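Long-range contacts in ESSC (Geobacillus thermodenitrificans, PDB 5FWH), which forms the N-terminal FHA-domain part of a membrane-associated FtsK/SpoIIIE-type ATPase component of the bacterial Type VII secretion apparatus, probably serving in protein recognition or assembly: residues Q3-Y8 / T85-G90; V97-Q102 / E172-A177; A114-T119 / S186-T191; T119-S124 / L161-M166. All blocks are in the same frame, centred on the assembly; numbering follows the deposited sequence.

Interaction 1 of 4, residues Q3-Y8 / T85-G90; sequences QLWVLY and TIAWSG
Strands 3-8 and 85-88 run antiparallel, their axes 4.7 Å apart at 163°, with Trp5-Ala87 and Leu7-Thr85 as hydrogen-bonded pairs and Leu4-Trp88 and Val6-Ile86 as non-hydrogen-bonded ones. The bond from Leu7 N to Thr85 O is short at 2.8 Å and almost straight. Past the last bridge the pairing is finished by a serine: Gln3 N donates to Ser89 OG at 3.1 Å, while Ser89 N returns a bond to Gln3 O. Ser89 OG is held between its backbone N and carbonyl carbon (chi1 75°), within reach of the Gln3 amide. These are the two central strands of a four-stranded antiparallel sheet, flanked by 11-16 and 73-77, in a beta-sandwich domain of the FHA type. On one face Ile86 serves two neighbours: its CG2 lies 3.9 Å from Leu4 CD1, and its CD1 is 4.0 Å from Val6 CG1. Leu4 and Val6 each lie alongside Ile86, pointing the same way, and Leu4 and Ile86 reach strand 23-27. On the other face the Trp5 indole turns its CD1 edge to Ala87 O, 3.4 Å away. Trp5 NE1 is buried without a hydrogen-bond partner in the model, whereas Trp88 NE1 bonds to Ser2 OG.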
loop_
_atom_site.group_PDB
_atom_site.type_symbol
_atom_site.label_atom_id
_atom_site.label_comp_id
_atom_site.label_asym_id
_atom_site.label_seq_id
_atom_site.Cartn_x
_atom_site.Cartn_y
_atom_site.Cartn_z
ATOM N N GLN A 3 -4.195 -4.787 -7.300
ATOM C CA GLN A 3 -4.273 -5.102 -5.919
ATOM C C GLN A 3 -5.314 -4.242 -5.220
ATOM O O GLN A 3 -5.533 -3.080 -5.590
ATOM C CB GLN A 3 -2.917 -4.950 -5.282
ATOM C CG GLN A 3 -1.930 -5.970 -5.854
ATOM C CD GLN A 3 -0.542 -5.915 -5.225
ATOM O OE1 GLN A 3 0.039 -6.963 -4.861
ATOM N NE2 GLN A 3 0.024 -4.729 -5.152
ATOM N N LEU A 4 -5.976 -4.861 -4.254
ATOM C CA LEU A 4 -6.745 -4.066 -3.284
ATOM C C LEU A 4 -6.077 -4.069 -1.967
ATOM O O LEU A 4 -5.507 -5.061 -1.476
ATOM C CB LEU A 4 -8.215 -4.466 -3.080
ATOM C CG LEU A 4 -8.741 -5.889 -3.067
ATOM C CD1 LEU A 4 -10.181 -5.833 -2.614
ATOM C CD2 LEU A 4 -8.652 -6.510 -4.445
ATOM N N TRP A 5 -6.290 -2.950 -1.352
ATOM C CA TRP A 5 -5.824 -2.692 -0.028
ATOM C C TRP A 5 -7.038 -2.682 0.800
ATOM O O TRP A 5 -7.985 -1.954 0.487
ATOM C CB TRP A 5 -5.203 -1.349 -0.023
ATOM C CG TRP A 5 -4.266 -1.191 -1.137
ATOM C CD1 TRP A 5 -4.522 -1.251 -2.512
ATOM C CD2 TRP A 5 -2.948 -0.848 -1.002
ATOM N NE1 TRP A 5 -3.424 -0.962 -3.198
ATOM C CE2 TRP A 5 -2.407 -0.769 -2.298
ATOM C CE3 TRP A 5 -2.132 -0.643 0.092
ATOM C CZ2 TRP A 5 -1.097 -0.502 -2.520
ATOM C CZ3 TRP A 5 -0.858 -0.380 -0.140
ATOM C CH2 TRP A 5 -0.345 -0.293 -1.440
ATOM N N VAL A 6 -6.971 -3.429 1.866
ATOM C CA VAL A 6 -8.009 -3.474 2.882
ATOM C C VAL A 6 -7.425 -2.942 4.246
ATOM O O VAL A 6 -6.571 -3.528 4.864
ATOM C CB VAL A 6 -8.523 -4.892 2.990
ATOM C CG1 VAL A 6 -9.615 -5.015 4.074
ATOM C CG2 VAL A 6 -9.004 -5.335 1.611
ATOM N N LEU A 7 -7.912 -1.786 4.614
ATOM C CA LEU A 7 -7.514 -1.069 5.767
ATOM C C LEU A 7 -8.644 -1.092 6.796
ATOM O O LEU A 7 -9.769 -0.814 6.475
ATOM C CB LEU A 7 -7.196 0.391 5.425
ATOM C CG LEU A 7 -6.032 0.534 4.411
ATOM C CD1 LEU A 7 -6.574 0.643 2.972
ATOM C CD2 LEU A 7 -5.200 1.780 4.737
ATOM N N TYR A 8 -8.247 -1.400 8.025
ATOM C CA TYR A 8 -9.155 -1.456 9.182
ATOM C C TYR A 8 -8.293 -1.469 10.458
ATOM O O TYR A 8 -7.109 -1.921 10.412
ATOM C CB TYR A 8 -10.006 -2.717 9.097
ATOM C CG TYR A 8 -9.179 -3.970 9.049
ATOM C CD1 TYR A 8 -8.573 -4.378 7.866
ATOM C CD2 TYR A 8 -9.004 -4.763 10.173
ATOM C CE1 TYR A 8 -7.843 -5.507 7.801
ATOM C CE2 TYR A 8 -8.230 -5.897 10.123
ATOM C CZ TYR A 8 -7.667 -6.265 8.921
ATOM O OH TYR A 8 -6.898 -7.384 8.837
ATOM N N THR A 85 -11.553 0.788 5.047
ATOM C CA THR A 85 -11.358 1.375 3.695
ATOM C C THR A 85 -10.816 0.311 2.704
ATOM O O THR A 85 -9.949 -0.597 3.044
ATOM C CB THR A 85 -10.433 2.619 3.817
ATOM O OG1 THR A 85 -11.105 3.605 4.629
ATOM C CG2 THR A 85 -10.085 3.216 2.470
ATOM N N ILE A 86 -11.399 0.329 1.504
ATOM C CA ILE A 86 -10.871 -0.483 0.380
ATOM C C ILE A 86 -10.415 0.448 -0.706
ATOM O O ILE A 86 -11.115 1.450 -1.028
ATOM C CB ILE A 86 -11.918 -1.387 -0.284
ATOM C CG1 ILE A 86 -12.770 -2.122 0.738
ATOM C CG2 ILE A 86 -11.218 -2.348 -1.263
ATOM C CD1 ILE A 86 -12.016 -2.751 1.869
ATOM N N ALA A 87 -9.247 0.149 -1.257
ATOM C CA ALA A 87 -8.699 0.990 -2.264
ATOM C C ALA A 87 -8.228 0.043 -3.356
ATOM O O ALA A 87 -7.902 -1.133 -3.082
ATOM C CB ALA A 87 -7.558 1.748 -1.680
ATOM N N TRP A 88 -8.227 0.540 -4.582
ATOM C CA TRP A 88 -7.836 -0.236 -5.704
ATOM C C TRP A 88 -6.771 0.510 -6.444
ATOM O O TRP A 88 -6.892 1.707 -6.670
ATOM C CB TRP A 88 -9.048 -0.537 -6.550
ATOM C CG TRP A 88 -8.804 -1.449 -7.695
ATOM C CD1 TRP A 88 -8.108 -2.594 -7.668
ATOM C CD2 TRP A 88 -9.269 -1.288 -9.045
ATOM N NE1 TRP A 88 -8.098 -3.176 -8.907
ATOM C CE2 TRP A 88 -8.823 -2.405 -9.771
ATOM C CE3 TRP A 88 -10.008 -0.312 -9.701
ATOM C CZ2 TRP A 88 -9.099 -2.580 -11.141
ATOM C CZ3 TRP A 88 -10.322 -0.488 -11.040
ATOM C CH2 TRP A 88 -9.848 -1.607 -11.759
ATOM N N SER A 89 -5.732 -0.226 -6.826
ATOM C CA SER A 89 -4.599 0.258 -7.614
ATOM C C SER A 89 -4.890 0.459 -9.090
ATOM O O SER A 89 -4.128 1.133 -9.792
ATOM C CB SER A 89 -3.463 -0.834 -7.600
ATOM O OG SER A 89 -3.814 -1.959 -8.472
ATOM N N GLY A 90 -5.883 -0.224 -9.603
ATOM C CA GLY A 90 -6.098 -0.252 -11.028
ATOM C C GLY A 90 -5.295 -1.404 -11.603
ATOM O O GLY A 90 -4.548 -2.094 -10.894
#

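Interaction 2 of 4, residues V97-Q102 / E172-A177; sequences VYYVGQ and EEDLLA
Tyr98 and Leu176 form the hydrogen-bonded pair of this contact, each backbone N giving a 2.9 Å bond to the other's O. A third backbone bond lies beyond the strand end, where Val100 N donates to Asp174 O at 2.8 Å; its N-H points almost straight at the oxygen, though the donor stands 33° off the carbonyl plane. Weaker CA-H...O contacts fill the gaps, among them Leu175 CA to Tyr98 O at 3.3 Å. Apolar packing lies mainly on the face carrying Val97, Leu175 and Ala177. The two branches of Val97 divide the work: CG1, anti to the backbone N (chi1 -179°), meets Leu175 CD2 at 3.6 Å, and CG2 rests 4.0 Å from Ala177 CB. The aromatic contacts centre on Tyr99, whose ring crosses the Asp174 side chain with CE1 3.8 Å from Asp174 CB, the ring and carboxylate planes 39° apart. Gly101 N lies over the centre of one face of the same Tyr99 ring, 3.7 Å above its plane. Among charged groups, Glu173 reaches away to a salt bridge with Lys127. Strands 97-99 and 175-177 are thus neighbouring antiparallel strands, with the type I turn Glu172-Leu175 leading into the second, as expected in one sheet of an FHA beta sandwich.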
loop_
_atom_site.group_PDB
_atom_site.type_symbol
_atom_site.label_atom_id
_atom_site.label_comp_id
_atom_site.label_asym_id
_atom_site.label_seq_id
_atom_site.Cartn_x
_atom_site.Cartn_y
_atom_site.Cartn_z
ATOM N N VAL A 97 13.749 0.986 -9.316
ATOM C CA VAL A 97 14.742 0.573 -8.330
ATOM C C VAL A 97 15.764 1.642 -8.289
ATOM O O VAL A 97 16.244 2.059 -9.292
ATOM C CB VAL A 97 15.391 -0.795 -8.622
ATOM C CG1 VAL A 97 16.392 -1.171 -7.525
ATOM C CG2 VAL A 97 14.297 -1.844 -8.710
ATOM N N TYR A 98 16.040 2.125 -7.094
ATOM C CA TYR A 98 17.030 3.156 -6.879
ATOM C C TYR A 98 18.216 2.637 -6.119
ATOM O O TYR A 98 18.059 1.875 -5.133
ATOM C CB TYR A 98 16.420 4.329 -6.080
ATOM C CG TYR A 98 15.185 4.891 -6.798
ATOM C CD1 TYR A 98 15.300 5.660 -7.987
ATOM C CD2 TYR A 98 13.923 4.584 -6.345
ATOM C CE1 TYR A 98 14.170 6.146 -8.642
ATOM C CE2 TYR A 98 12.799 5.086 -6.983
ATOM C CZ TYR A 98 12.942 5.837 -8.147
ATOM O OH TYR A 98 11.770 6.280 -8.707
ATOM N N TYR A 99 19.374 3.137 -6.519
ATOM C CA TYR A 99 20.637 2.906 -5.829
ATOM C C TYR A 99 20.827 4.011 -4.790
ATOM O O TYR A 99 20.833 5.180 -5.130
ATOM C CB TYR A 99 21.806 2.829 -6.840
ATOM C CG TYR A 99 23.120 2.724 -6.163
ATOM C CD1 TYR A 99 23.473 1.552 -5.550
ATOM C CD2 TYR A 99 23.975 3.807 -6.069
ATOM C CE1 TYR A 99 24.665 1.429 -4.850
ATOM C CE2 TYR A 99 25.187 3.705 -5.378
ATOM C CZ TYR A 99 25.527 2.504 -4.784
ATOM O OH TYR A 99 26.700 2.346 -4.100
ATOM N N VAL A 100 20.937 3.624 -3.518
ATOM C CA VAL A 100 21.005 4.570 -2.426
ATOM C C VAL A 100 22.189 4.260 -1.498
ATOM O O VAL A 100 22.206 4.704 -0.365
ATOM C CB VAL A 100 19.685 4.624 -1.617
ATOM C CG1 VAL A 100 18.536 5.152 -2.470
ATOM C CG2 VAL A 100 19.329 3.254 -1.032
ATOM N N GLY A 101 23.172 3.515 -2.004
ATOM C CA GLY A 101 24.418 3.250 -1.313
ATOM C C GLY A 101 25.259 4.465 -0.910
ATOM O O GLY A 101 26.080 4.380 0.001
ATOM N N GLN A 102 25.056 5.590 -1.565
ATOM C CA GLN A 102 25.713 6.814 -1.150
ATOM C C GLN A 102 24.783 7.764 -0.440
ATOM O O GLN A 102 25.093 8.922 -0.387
ATOM C CB GLN A 102 26.289 7.537 -2.370
ATOM C CG GLN A 102 27.046 6.638 -3.306
ATOM C CD GLN A 102 28.509 6.566 -2.977
ATOM O OE1 GLN A 102 29.347 6.935 -3.800
ATOM N NE2 GLN A 102 28.830 6.094 -1.779
ATOM N N GLU A 172 18.345 -4.886 -1.096
ATOM C CA GLU A 172 19.625 -4.917 -0.422
ATOM C C GLU A 172 19.721 -3.599 0.327
ATOM O O GLU A 172 18.908 -2.660 0.119
ATOM C CB GLU A 172 20.734 -5.022 -1.481
ATOM C CG GLU A 172 22.207 -4.879 -1.062
ATOM C CD GLU A 172 22.688 -5.801 0.043
ATOM O OE1 GLU A 172 22.284 -5.599 1.226
ATOM O OE2 GLU A 172 23.515 -6.689 -0.272
ATOM N N GLU A 173 20.706 -3.536 1.204
ATOM C CA GLU A 173 21.079 -2.323 1.895
ATOM C C GLU A 173 21.250 -1.128 0.988
ATOM O O GLU A 173 21.036 0.026 1.422
ATOM C CB GLU A 173 22.396 -2.552 2.588
ATOM C CG GLU A 173 22.844 -1.444 3.523
ATOM C CD GLU A 173 24.357 -1.434 3.705
ATOM O OE1 GLU A 173 25.021 -2.484 3.474
ATOM O OE2 GLU A 173 24.891 -0.361 4.055
ATOM N N ASP A 174 21.697 -1.370 -0.230
ATOM C CA ASP A 174 21.990 -0.266 -1.160
ATOM C C ASP A 174 20.911 -0.044 -2.265
ATOM O O ASP A 174 21.066 0.859 -3.074
ATOM C CB ASP A 174 23.431 -0.410 -1.744
ATOM C CG ASP A 174 23.784 -1.855 -2.209
ATOM O OD1 ASP A 174 22.913 -2.529 -2.799
ATOM O OD2 ASP A 174 24.941 -2.313 -1.985
ATOM N N LEU A 175 19.825 -0.834 -2.267
ATOM C CA LEU A 175 18.827 -0.826 -3.335
ATOM C C LEU A 175 17.390 -0.831 -2.822
ATOM O O LEU A 175 16.935 -1.779 -2.170
ATOM C CB LEU A 175 19.005 -2.021 -4.273
ATOM C CG LEU A 175 20.243 -1.883 -5.198
ATOM C CD1 LEU A 175 21.152 -3.082 -5.087
ATOM C CD2 LEU A 175 19.879 -1.673 -6.662
ATOM N N LEU A 176 16.650 0.189 -3.253
ATOM C CA LEU A 176 15.300 0.444 -2.779
ATOM C C LEU A 176 14.319 0.367 -3.931
ATOM O O LEU A 176 14.460 1.127 -4.897
ATOM C CB LEU A 176 15.263 1.816 -2.130
ATOM C CG LEU A 176 13.883 2.286 -1.735
ATOM C CD1 LEU A 176 13.362 1.376 -0.629
ATOM C CD2 LEU A 176 13.972 3.739 -1.340
ATOM N N ALA A 177 13.373 -0.569 -3.848
ATOM C CA ALA A 177 12.403 -0.746 -4.889
ATOM C C ALA A 177 11.122 -0.148 -4.428
ATOM O O ALA A 177 10.713 -0.306 -3.261
ATOM C CB ALA A 177 12.215 -2.187 -5.270
#

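Interaction 3 of 4, residues A114-T119 / S186-T191; sequences ADIETT and SSLTET
A single antiparallel bridge at the margin of a mixed beta sheet pairs Ile116 of strand 116-117 with Ser186 in non-hydrogen-bonded fashion, CA to CA 4.5 Å. The polar contact converges on one carbonyl. Asp115 O takes the hydroxyl of Ser186, OG to O 2.6 Å, and the amide of Ser187, N to O 3.1 Å, and the two donors arrive from opposite faces of the carbonyl plane. The amide bond is bent, with an N-H...O angle of 144°. Ser186 OG extends opposite its own backbone N (chi1 -162°), which brings it beside its carbonyl carbon; there it also accepts from Leu188 N at 3.1 Å. Donating across the contact and accepting within its own segment, this hydroxyl links the two segments and the local turn. Beside the polar group, Leu188 and Ile116 meet at an oblique angle, Leu188 CD1 lying 3.9 Å from Ile116 CG1. Asp115 turns its carboxylate elsewhere, OD2 accepting from Leu107 N in the adjoining strand 105-109. Ser187 OG passes 3.6 Å from Asp115 CA. The bond from Leu188 N to Ser186 OG defines an ST turn, here beside an edge strand of the C-terminal beta sandwich.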
loop_
_atom_site.group_PDB
_atom_site.type_symbol
_atom_site.label_atom_id
_atom_site.label_comp_id
_atom_site.label_asym_id
_atom_site.label_seq_id
_atom_site.Cartn_x
_atom_site.Cartn_y
_atom_site.Cartn_z
ATOM N N ALA A 114 11.807 16.614 -1.477
ATOM C CA ALA A 114 11.683 15.171 -1.219
ATOM C C ALA A 114 12.513 14.374 -2.183
ATOM O O ALA A 114 12.542 14.674 -3.377
ATOM C CB ALA A 114 10.231 14.732 -1.335
ATOM N N ASP A 115 13.223 13.382 -1.670
ATOM C CA ASP A 115 13.918 12.407 -2.557
ATOM C C ASP A 115 12.929 11.572 -3.408
ATOM O O ASP A 115 13.223 11.164 -4.539
ATOM C CB ASP A 115 14.809 11.492 -1.712
ATOM C CG ASP A 115 15.845 12.274 -0.890
ATOM O OD1 ASP A 115 16.889 12.614 -1.498
ATOM O OD2 ASP A 115 15.625 12.551 0.336
ATOM N N ILE A 116 11.777 11.239 -2.832
ATOM C CA ILE A 116 10.698 10.600 -3.561
ATOM C C ILE A 116 9.472 11.421 -3.302
ATOM O O ILE A 116 9.060 11.537 -2.162
ATOM C CB ILE A 116 10.430 9.155 -3.123
ATOM C CG1 ILE A 116 11.702 8.289 -3.300
ATOM C CG2 ILE A 116 9.250 8.564 -3.898
ATOM C CD1 ILE A 116 11.470 6.868 -2.825
ATOM N N GLU A 117 8.876 11.936 -4.384
ATOM C CA GLU A 117 7.718 12.854 -4.278
ATOM C C GLU A 117 6.384 12.145 -4.436
ATOM O O GLU A 117 6.140 11.467 -5.454
ATOM C CB GLU A 117 7.812 13.983 -5.287
ATOM C CG GLU A 117 8.785 15.080 -4.858
ATOM C CD GLU A 117 8.820 16.252 -5.838
ATOM O OE1 GLU A 117 9.576 16.145 -6.840
ATOM O OE2 GLU A 117 8.103 17.277 -5.583
ATOM N N THR A 118 5.522 12.327 -3.433
ATOM C CA THR A 118 4.230 11.691 -3.406
ATOM C C THR A 118 3.293 12.437 -2.450
ATOM O O THR A 118 3.712 12.948 -1.399
ATOM C CB THR A 118 4.325 10.194 -2.988
ATOM O OG1 THR A 118 3.038 9.682 -2.652
ATOM C CG2 THR A 118 5.269 9.970 -1.748
ATOM N N THR A 119 2.026 12.468 -2.838
ATOM C CA THR A 119 0.956 12.922 -1.974
ATOM C C THR A 119 0.368 11.731 -1.229
ATOM O O THR A 119 -0.607 11.900 -0.549
ATOM C CB THR A 119 -0.177 13.595 -2.782
ATOM O OG1 THR A 119 -0.903 12.612 -3.536
ATOM C CG2 THR A 119 0.367 14.646 -3.719
ATOM N N SER A 186 11.398 11.151 -8.500
ATOM C CA SER A 186 12.527 10.959 -7.622
ATOM C C SER A 186 13.764 11.701 -8.061
ATOM O O SER A 186 14.112 11.711 -9.215
ATOM C CB SER A 186 12.885 9.446 -7.492
ATOM O OG SER A 186 13.707 9.262 -6.318
ATOM N N SER A 187 14.493 12.233 -7.103
ATOM C CA SER A 187 15.845 12.728 -7.373
ATOM C C SER A 187 16.902 11.660 -7.141
ATOM O O SER A 187 18.057 11.977 -7.168
ATOM C CB SER A 187 16.111 13.928 -6.485
ATOM O OG SER A 187 16.081 13.525 -5.156
ATOM N N LEU A 188 16.523 10.406 -6.896
ATOM C CA LEU A 188 17.502 9.344 -6.603
ATOM C C LEU A 188 18.072 8.758 -7.887
ATOM O O LEU A 188 17.493 8.921 -8.931
ATOM C CB LEU A 188 16.867 8.224 -5.777
ATOM C CG LEU A 188 16.442 8.636 -4.348
ATOM C CD1 LEU A 188 15.473 7.641 -3.754
ATOM C CD2 LEU A 188 17.628 8.810 -3.431
ATOM N N THR A 189 19.179 8.027 -7.771
ATOM C CA THR A 189 19.776 7.256 -8.894
ATOM C C THR A 189 19.028 5.996 -9.333
ATOM O O THR A 189 19.122 4.946 -8.678
ATOM C CB THR A 189 21.176 6.687 -8.539
ATOM O OG1 THR A 189 21.966 7.641 -7.851
ATOM C CG2 THR A 189 21.923 6.197 -9.815
ATOM N N GLU A 190 18.389 6.043 -10.494
ATOM C CA GLU A 190 17.795 4.843 -11.043
ATOM C C GLU A 190 18.890 3.838 -11.421
ATOM O O GLU A 190 19.884 4.223 -11.944
ATOM C CB GLU A 190 16.900 5.152 -12.244
ATOM C CG GLU A 190 15.411 4.927 -11.999
ATOM C CD GLU A 190 14.532 5.760 -12.942
ATOM O OE1 GLU A 190 15.034 6.135 -14.038
ATOM O OE2 GLU A 190 13.362 6.061 -12.584
ATOM N N THR A 191 18.703 2.567 -11.084
ATOM C CA THR A 191 19.628 1.495 -11.490
ATOM C C THR A 191 19.170 0.731 -12.729
ATOM O O THR A 191 19.885 -0.201 -13.173
ATOM C CB THR A 191 19.800 0.447 -10.375
ATOM O OG1 THR A 191 18.698 -0.477 -10.391
ATOM C CG2 THR A 191 19.867 1.108 -9.045
#

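Interaction 4 of 4, residues T119-S124 / L161-M166; sequences TNARFS and LLCPYM
Ala121 and Cys163 make the tightest apolar touch, Ala121 CB lying 3.6 Å from Cys163 SG. The sulfur stands between the backbone N and the carbonyl carbon of its own residue (chi1 48°), a rotation that also brings SG to 3.8 Å from Asn120 O. Next to this pair, Asn120 fits against the Cys163-Met166 turn: its CB is 3.7 Å from Pro164 O, and OD1 approaches the selenium of Met166, a selenomethionine, at 3.7 Å. The two side chains cross at about a right angle, the Met166 chain being bent at its third torsion (chi3 97°). Asn120 ND2 comes to the rim of the Tyr165 ring, near its plane, 4.3 Å from CD2. At the other end Phe123 CE1 makes a looser contact with Leu161 CD1 at 4.4 Å. No hydrogen bond spans the segments, and the facing CA atoms stay more than 6 Å apart, as fits side-chain packing between the two sheets of a beta sandwich. The turn, of type II, sets the positions of Pro164 and Tyr165, with Pro164 CB over one face of the Tyr165 ring, toward its rim. Further out, Phe168 meets the Phe123 ring edge-to-face, and Thr118 OG1 receives a hydrogen bond from Asn120 N.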
loop_
_atom_site.group_PDB
_atom_site.type_symbol
_atom_site.label_atom_id
_atom_site.label_comp_id
_atom_site.label_asym_id
_atom_site.label_seq_id
_atom_site.Cartn_x
_atom_site.Cartn_y
_atom_site.Cartn_z
ATOM N N THR A 119 2.026 12.468 -2.838
ATOM C CA THR A 119 0.956 12.922 -1.974
ATOM C C THR A 119 0.368 11.731 -1.229
ATOM O O THR A 119 -0.607 11.900 -0.549
ATOM C CB THR A 119 -0.177 13.595 -2.782
ATOM O OG1 THR A 119 -0.903 12.612 -3.536
ATOM C CG2 THR A 119 0.367 14.646 -3.719
ATOM N N ASN A 120 0.955 10.529 -1.364
ATOM C CA ASN A 120 0.428 9.293 -0.722
ATOM C C ASN A 120 1.005 8.886 0.631
ATOM O O ASN A 120 0.398 8.063 1.311
ATOM C CB ASN A 120 0.622 8.060 -1.640
ATOM C CG ASN A 120 0.122 8.279 -3.042
ATOM O OD1 ASN A 120 0.795 7.908 -4.008
ATOM N ND2 ASN A 120 -1.046 8.913 -3.172
ATOM N N ALA A 121 2.171 9.418 0.992
ATOM C CA ALA A 121 2.940 8.940 2.136
ATOM C C ALA A 121 3.785 10.069 2.635
ATOM O O ALA A 121 4.136 10.921 1.882
ATOM C CB ALA A 121 3.869 7.807 1.683
ATOM N N ARG A 122 4.172 10.023 3.886
ATOM C CA ARG A 122 5.110 10.948 4.388
ATOM C C ARG A 122 5.917 10.230 5.453
ATOM O O ARG A 122 5.383 9.934 6.500
ATOM C CB ARG A 122 4.358 12.199 4.950
ATOM C CG ARG A 122 5.165 13.083 5.890
ATOM C CD ARG A 122 4.351 14.286 6.393
ATOM N NE ARG A 122 4.134 15.210 5.290
ATOM C CZ ARG A 122 5.041 16.082 4.833
ATOM N NH1 ARG A 122 6.249 16.192 5.387
ATOM N NH2 ARG A 122 4.750 16.846 3.796
ATOM N N PHE A 123 7.212 10.070 5.237
ATOM C CA PHE A 123 8.038 9.376 6.221
ATOM C C PHE A 123 9.482 9.573 5.835
ATOM O O PHE A 123 9.737 10.068 4.779
ATOM C CB PHE A 123 7.648 7.863 6.302
ATOM C CG PHE A 123 7.870 7.075 5.016
ATOM C CD1 PHE A 123 9.094 6.410 4.771
ATOM C CD2 PHE A 123 6.828 6.896 4.092
ATOM C CE1 PHE A 123 9.322 5.688 3.607
ATOM C CE2 PHE A 123 7.047 6.097 2.927
ATOM C CZ PHE A 123 8.296 5.545 2.674
ATOM N N SER A 124 10.437 9.274 6.693
ATOM C CA SER A 124 11.805 9.349 6.232
ATOM C C SER A 124 12.477 8.049 6.481
ATOM O O SER A 124 11.999 7.271 7.254
ATOM C CB SER A 124 12.574 10.532 6.837
ATOM O OG SER A 124 12.761 10.330 8.202
ATOM N N LEU A 161 7.174 -1.868 3.355
ATOM C CA LEU A 161 6.439 -0.690 3.773
ATOM C C LEU A 161 5.316 -0.443 2.798
ATOM O O LEU A 161 5.606 -0.386 1.597
ATOM C CB LEU A 161 7.387 0.489 3.838
ATOM C CG LEU A 161 8.315 0.439 5.028
ATOM C CD1 LEU A 161 9.400 1.500 4.823
ATOM C CD2 LEU A 161 7.607 0.644 6.368
ATOM N N LEU A 162 4.082 -0.246 3.307
ATOM C CA LEU A 162 2.902 0.014 2.474
ATOM C C LEU A 162 2.188 1.252 2.929
ATOM O O LEU A 162 1.994 1.437 4.121
ATOM C CB LEU A 162 1.850 -1.042 2.667
ATOM C CG LEU A 162 2.087 -2.473 2.296
ATOM C CD1 LEU A 162 0.802 -3.257 2.503
ATOM C CD2 LEU A 162 2.536 -2.597 0.896
ATOM N N CYS A 163 1.756 2.076 1.984
ATOM C CA CYS A 163 0.620 2.982 2.206
ATOM C C CYS A 163 -0.354 2.814 0.988
ATOM O O CYS A 163 0.067 2.337 -0.032
ATOM C CB CYS A 163 1.159 4.419 2.260
ATOM S SG CYS A 163 2.261 4.733 0.886
ATOM N N PRO A 164 -1.610 3.274 1.064
ATOM C CA PRO A 164 -2.440 3.266 -0.170
ATOM C C PRO A 164 -1.734 3.677 -1.432
ATOM O O PRO A 164 -1.138 4.781 -1.571
ATOM C CB PRO A 164 -3.599 4.201 0.175
ATOM C CG PRO A 164 -3.815 3.802 1.587
ATOM C CD PRO A 164 -2.435 3.676 2.209
ATOM N N TYR A 165 -1.768 2.683 -2.313
ATOM C CA TYR A 165 -1.228 2.690 -3.690
ATOM C C TYR A 165 0.291 2.542 -3.859
ATOM O O TYR A 165 0.754 2.520 -4.967
ATOM C CB TYR A 165 -1.778 3.860 -4.500
ATOM C CG TYR A 165 -3.210 4.215 -4.239
ATOM C CD1 TYR A 165 -4.198 3.327 -4.490
ATOM C CD2 TYR A 165 -3.550 5.450 -3.692
ATOM C CE1 TYR A 165 -5.512 3.640 -4.220
ATOM C CE2 TYR A 165 -4.858 5.784 -3.419
ATOM C CZ TYR A 165 -5.833 4.867 -3.682
ATOM O OH TYR A 165 -7.126 5.141 -3.400
HETATM N N MSE A 166 1.094 2.413 -2.812
HETATM C CA MSE A 166 2.554 2.278 -3.036
HETATM C C MSE A 166 3.216 1.183 -2.184
HETATM O O MSE A 166 2.716 0.872 -1.147
HETATM C CB MSE A 166 3.086 3.672 -2.725
HETATM C CG MSE A 166 2.855 4.805 -3.799
HETATM SE SE MSE A 166 4.043 6.278 -3.203
HETATM C CE MSE A 166 5.555 5.866 -4.377
#

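How the interactions relate
Interactions 1 and 4 are buried, with centres 13 Å apart, and they touch: Trp5 of interaction 1 packs against the turn residues of interaction 4, and Tyr165 reaches Trp88 O, so the two meet where the first sandwich abuts the second. Interactions 2 and 3 lie farther out and are partly buried; they are joined by probable backbone hydrogen bonds, Tyr99 N to Thr189 O and Thr191 N to Val97 O. Chemistry follows place: interactions 1 and 2 are backbone-paired strands within a sheet, interaction 3 is a single bridge with a serine hydroxyl and a backbone amide on one carbonyl, and interaction 4 is side-chain packing without hydrogen bonds. Thr118 OG1 of interaction 3 packs on the Met166 selenium of interaction 4.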